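Local structure of myosin-2 (Saccharomyces cerevisiae, 6IXO) at residues W214-F219 / E224-V229; A290-V295 / D304-I309. The protein carries organelles and other cargo along actin cables in budding yeast, and this piece is the globular tail domain by which it binds its cargo receptors. All blocks are in the same frame, centred on the assembly; numbering follows the deposited sequence. Where two conformers were deposited one is given.

Contact 1. Residues W214-F219 / E224-V229; sequences WCMKSF and EVFHAV. With SO4 (sulfate ion), chain B.
Met216 and Phe226 bring their CA atoms to 6.7 Å where the end of helix 202-218 runs nearly antiparallel to the start of helix 223-247, the short segment axes 10.4 Å apart and at 167° between their directions. This is a helical hairpin: two sequence-adjacent helices joined by a tight turn, inside the all-helical globular tail. Met216 spans the gap almost alone, and a long, flexible, apolar thioether suits a buried place where one side chain must reach across to the next helix. Its CG lies beside the backbone N, and the chain then bends about CB-CG, bringing the sulfur against the neighbouring helix. SD settles 3.5 Å from Phe226 CA, beside the ring and not above it, 88° off the ring normal: a Met-aromatic contact at the edge. The methyl beyond it faces two valines one helical turn apart, with CE 3.8 Å from Val229 CG2 and 4.2 Å from Val225 CG1; their stiff, branched side chains offer it a compact apolar surface. Trp162 of helix 134-180 touches both Met216 and Val229, so a third helix joins this apolar cluster, while Tyr213 meets the Phe226 ring edge-to-face. Trp214 points the other way from the hairpin partner and presents its indole N-H to a sulfate, probably from the crystallisation liquor, which His274 NE2 also binds. A phenylalanine in place of Trp214 would lack that N-H, and the sulfate would probably lose this donor and be held less firmly. The sulfur of the anion lies in the indole plane at the ring edge, and NE1 makes two weak bonds, 3.0 Å to O4 and the straighter one, 163° at the hydrogen, to O2.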
# COMPACT_ATOMS: atom_id res chain seq x y z
N TRP A 214 8.39 2.49 7.91
CA TRP A 214 9.35 3.61 7.98
C TRP A 214 9.28 4.52 6.76
O TRP A 214 9.49 5.73 6.88
CB TRP A 214 10.77 3.09 8.16
CG TRP A 214 11.02 2.74 9.57
CD1 TRP A 214 11.19 1.47 10.11
CD2 TRP A 214 11.06 3.65 10.67
NE1 TRP A 214 11.37 1.58 11.47
CE2 TRP A 214 11.29 2.90 11.84
CE3 TRP A 214 10.93 5.05 10.78
CZ2 TRP A 214 11.39 3.49 13.10
CZ3 TRP A 214 11.03 5.63 12.02
CH2 TRP A 214 11.26 4.85 13.17
N CYS A 215 8.95 3.97 5.58
CA CYS A 215 8.79 4.80 4.36
C CYS A 215 7.59 5.71 4.53
O CYS A 215 7.64 6.93 4.22
CB CYS A 215 8.63 3.91 3.09
SG CYS A 215 10.23 3.21 2.58
N MET A 216 6.50 5.15 5.03
CA MET A 216 5.30 5.96 5.30
C MET A 216 5.52 6.99 6.37
O MET A 216 5.10 8.15 6.23
CB MET A 216 4.14 5.06 5.67
CG MET A 216 3.76 4.22 4.46
SD MET A 216 2.01 3.93 4.44
CE MET A 216 1.84 3.05 2.90
N LYS A 217 6.20 6.60 7.45
CA LYS A 217 6.53 7.57 8.49
C LYS A 217 7.46 8.70 7.99
O LYS A 217 7.21 9.92 8.20
CB LYS A 217 7.17 6.83 9.69
CG LYS A 217 7.41 7.74 10.87
CD LYS A 217 7.50 6.98 12.19
CE LYS A 217 7.48 7.98 13.36
NZ LYS A 217 7.27 7.32 14.69
N SER A 218 8.55 8.30 7.33
CA SER A 218 9.57 9.26 6.93
C SER A 218 9.03 10.15 5.83
O SER A 218 9.45 11.31 5.73
CB SER A 218 10.85 8.60 6.45
OG SER A 218 11.49 7.88 7.49
N PHE A 219 8.15 9.60 4.99
CA PHE A 219 7.65 10.38 3.84
C PHE A 219 6.39 11.15 4.20
O PHE A 219 5.69 11.62 3.30
CB PHE A 219 7.38 9.50 2.61
CG PHE A 219 8.62 8.88 2.02
CD1 PHE A 219 9.88 9.15 2.56
CD2 PHE A 219 8.52 7.99 0.94
CE1 PHE A 219 11.03 8.56 2.04
CE2 PHE A 219 9.66 7.40 0.42
CZ PHE A 219 10.93 7.69 0.97
N GLU A 224 -3.79 6.93 8.43
CA GLU A 224 -4.91 6.12 7.90
C GLU A 224 -4.49 5.27 6.71
O GLU A 224 -5.01 4.18 6.49
CB GLU A 224 -6.06 7.03 7.45
CG GLU A 224 -6.75 7.72 8.58
CD GLU A 224 -6.15 9.09 8.95
OE1 GLU A 224 -5.04 9.45 8.47
OE2 GLU A 224 -6.80 9.80 9.73
N VAL A 225 -3.56 5.79 5.93
CA VAL A 225 -3.15 5.09 4.73
C VAL A 225 -2.28 3.89 5.11
O VAL A 225 -2.39 2.78 4.55
CB VAL A 225 -2.38 6.03 3.80
CG1 VAL A 225 -1.74 5.23 2.68
CG2 VAL A 225 -3.33 7.14 3.23
N PHE A 226 -1.39 4.13 6.06
CA PHE A 226 -0.59 3.04 6.62
C PHE A 226 -1.50 1.91 7.16
O PHE A 226 -1.29 0.70 6.88
CB PHE A 226 0.32 3.58 7.73
CG PHE A 226 1.01 2.45 8.52
CD1 PHE A 226 2.04 1.74 7.95
CD2 PHE A 226 0.63 2.16 9.80
CE1 PHE A 226 2.71 0.68 8.65
CE2 PHE A 226 1.27 1.11 10.54
CZ PHE A 226 2.32 0.37 9.95
N HIS A 227 -2.50 2.30 7.94
CA HIS A 227 -3.45 1.33 8.49
C HIS A 227 -4.10 0.51 7.38
O HIS A 227 -4.22 -0.71 7.49
CB HIS A 227 -4.54 2.00 9.34
CG HIS A 227 -5.44 1.01 10.02
ND1 HIS A 227 -6.62 0.57 9.46
CD2 HIS A 227 -5.31 0.34 11.18
CE1 HIS A 227 -7.18 -0.32 10.26
NE2 HIS A 227 -6.40 -0.49 11.31
N ALA A 228 -4.53 1.16 6.32
CA ALA A 228 -5.25 0.45 5.24
C ALA A 228 -4.33 -0.53 4.54
O ALA A 228 -4.69 -1.68 4.29
CB ALA A 228 -5.85 1.50 4.19
N VAL A 229 -3.14 -0.05 4.21
CA VAL A 229 -2.21 -0.88 3.45
C VAL A 229 -1.84 -2.13 4.26
O VAL A 229 -1.90 -3.26 3.78
CB VAL A 229 -0.94 -0.11 3.13
CG1 VAL A 229 0.17 -1.08 2.63
CG2 VAL A 229 -1.26 1.01 2.09
S SO4 B . 11.51 -0.60 14.45
O1 SO4 B . 11.20 -1.91 15.03
O2 SO4 B . 12.57 -0.75 13.45
O3 SO4 B . 11.95 0.30 15.51
O4 SO4 B . 10.32 -0.05 13.81

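Contact 2. Residues A290-V295 / D304-I309; sequences AKLLQV and DILRGI
Leu306, Ile309 and Val295 carry most of the surface buried where residues 290-295, on and following helix 284-294, face helix 300-309. Leu306 is the central piece, a buried leucine whose forked end can touch two neighbours at once. Its CG stands opposite the backbone N (chi1 172°), which sends the fork out across the gap. The CD1 methyl lies 3.7 Å from Val295 CG2 and 3.8 Å from Leu292 CA, so it packs against backbone as well as side chain; CD2 comes to 4.2 Å from Leu292 CG. Val295, already in the loop, directs its compact branched side chain at this methyl and covers it from the C-terminal end of the helix. Ile309 sits one turn further along, at the more exposed margin. There its CG2 meets the aliphatic part of Lys291, with Lys291 CD only 3.5 Å away, a tight carbon contact. Lysine suits such a margin because its methylenes can lie on an apolar neighbour while the charged end leads away from it, here by a bend at the last torsion (chi4 48°). Lys291 O meanwhile accepts from both Gln294 N and Val295 N, as the chain leaves the helix. On the buried side helix 315-323 also packs against the cluster: Leu318 and Leu321 touch Leu292, and Ile322 touches Leu306. Lys297 NZ, in the connection, hydrogen-bonds to the carbonyl oxygens of Leu292 and Val295. The whole is a pair of consecutive helices joined by a short connection and packed through apolar side chains, in the DIL region of the all-helical cargo-binding tail.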
# COMPACT_ATOMS: atom_id res chain seq x y z
N ALA A 290 -2.76 -22.40 14.75
CA ALA A 290 -1.67 -22.71 15.69
C ALA A 290 -2.21 -23.23 17.00
O ALA A 290 -1.68 -24.21 17.58
CB ALA A 290 -0.80 -21.45 15.92
N LYS A 291 -3.29 -22.62 17.50
CA LYS A 291 -3.87 -23.11 18.78
C LYS A 291 -4.40 -24.53 18.60
O LYS A 291 -4.18 -25.42 19.41
CB LYS A 291 -4.99 -22.21 19.27
CG LYS A 291 -4.47 -20.89 19.89
CD LYS A 291 -5.57 -19.86 20.13
CE LYS A 291 -5.09 -18.66 20.97
NZ LYS A 291 -3.79 -18.08 20.50
N LEU A 292 -5.11 -24.74 17.49
CA LEU A 292 -5.73 -26.03 17.24
C LEU A 292 -4.66 -27.11 17.24
O LEU A 292 -4.86 -28.23 17.74
CB LEU A 292 -6.49 -26.00 15.89
CG LEU A 292 -7.18 -27.31 15.45
CD1 LEU A 292 -8.33 -27.02 14.49
CD2 LEU A 292 -6.21 -28.25 14.73
N LEU A 293 -3.51 -26.78 16.68
CA LEU A 293 -2.43 -27.74 16.53
C LEU A 293 -1.76 -28.04 17.87
O LEU A 293 -1.03 -29.02 17.98
CB LEU A 293 -1.42 -27.23 15.53
CG LEU A 293 -1.90 -27.14 14.07
CD1 LEU A 293 -0.72 -26.71 13.16
CD2 LEU A 293 -2.43 -28.52 13.61
N GLN A 294 -2.05 -27.23 18.88
CA GLN A 294 -1.37 -27.38 20.16
C GLN A 294 -2.23 -27.88 21.29
O GLN A 294 -1.71 -28.55 22.22
CB GLN A 294 -0.75 -26.03 20.57
CG GLN A 294 0.43 -25.63 19.69
CD GLN A 294 0.99 -24.29 20.07
OE1 GLN A 294 0.58 -23.26 19.55
NE2 GLN A 294 1.93 -24.30 21.01
N VAL A 295 -3.52 -27.55 21.27
CA VAL A 295 -4.35 -27.91 22.43
C VAL A 295 -4.75 -29.39 22.40
O VAL A 295 -4.68 -30.06 21.36
CB VAL A 295 -5.63 -27.05 22.51
CG1 VAL A 295 -5.25 -25.58 22.70
CG2 VAL A 295 -6.46 -27.24 21.25
N ASP A 304 -15.46 -29.24 22.19
CA ASP A 304 -16.36 -28.11 22.40
C ASP A 304 -15.58 -26.85 22.78
O ASP A 304 -15.92 -25.75 22.34
CB ASP A 304 -17.42 -28.42 23.46
CG ASP A 304 -18.41 -29.49 23.02
OD1 ASP A 304 -18.62 -29.63 21.79
OD2 ASP A 304 -18.98 -30.19 23.89
N ILE A 305 -14.53 -27.01 23.57
CA ILE A 305 -13.70 -25.87 23.95
C ILE A 305 -12.92 -25.32 22.74
O ILE A 305 -12.83 -24.10 22.53
CB ILE A 305 -12.72 -26.25 25.08
CG1 ILE A 305 -13.49 -26.58 26.36
CG2 ILE A 305 -11.73 -25.13 25.36
CD1 ILE A 305 -12.67 -27.37 27.38
N LEU A 306 -12.36 -26.23 21.95
CA LEU A 306 -11.62 -25.89 20.75
C LEU A 306 -12.49 -25.06 19.79
O LEU A 306 -12.03 -24.11 19.16
CB LEU A 306 -11.12 -27.16 20.07
CG LEU A 306 -10.47 -27.02 18.69
CD1 LEU A 306 -9.15 -26.29 18.83
CD2 LEU A 306 -10.26 -28.39 18.07
N ARG A 307 -13.77 -25.41 19.70
CA ARG A 307 -14.67 -24.66 18.83
C ARG A 307 -14.83 -23.21 19.26
O ARG A 307 -14.89 -22.32 18.41
CB ARG A 307 -16.03 -25.32 18.79
CG ARG A 307 -16.01 -26.67 18.12
CD ARG A 307 -17.37 -27.33 18.25
NE ARG A 307 -18.41 -26.56 17.57
CZ ARG A 307 -19.72 -26.78 17.72
NH1 ARG A 307 -20.14 -27.74 18.54
NH2 ARG A 307 -20.60 -26.04 17.07
N GLY A 308 -14.89 -22.97 20.57
CA GLY A 308 -14.94 -21.60 21.08
C GLY A 308 -13.64 -20.85 20.90
O GLY A 308 -13.64 -19.64 20.65
N ILE A 309 -12.51 -21.55 21.03
CA ILE A 309 -11.22 -20.92 20.76
C ILE A 309 -11.10 -20.56 19.28
O ILE A 309 -10.63 -19.47 18.93
CB ILE A 309 -10.05 -21.83 21.15
CG1 ILE A 309 -10.05 -22.06 22.67
CG2 ILE A 309 -8.74 -21.23 20.67
CD1 ILE A 309 -9.10 -23.17 23.14

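In the fold
Followed from the N terminus, the chain passes through helix 202-218 and turns at once into helix 223-247, and contact 1 closes that short turn near the middle of the domain. It then runs through helix 254-273 before reaching helix 284-294, whose link to helix 300-309 is closed by contact 2. The two contacts therefore follow in series; neither nests in nor crosses the other. The centres of contact 1 and contact 2 lie about 35 Å apart. The nearest atoms of contact 1 and contact 2 are about 20 Å apart. Contact 1 belongs to the central bundle, joined by helices 97-124 and 134-180, whereas contact 2 lies 33 Å from the chain's centre, bordered by helices 254-273 and 315-323.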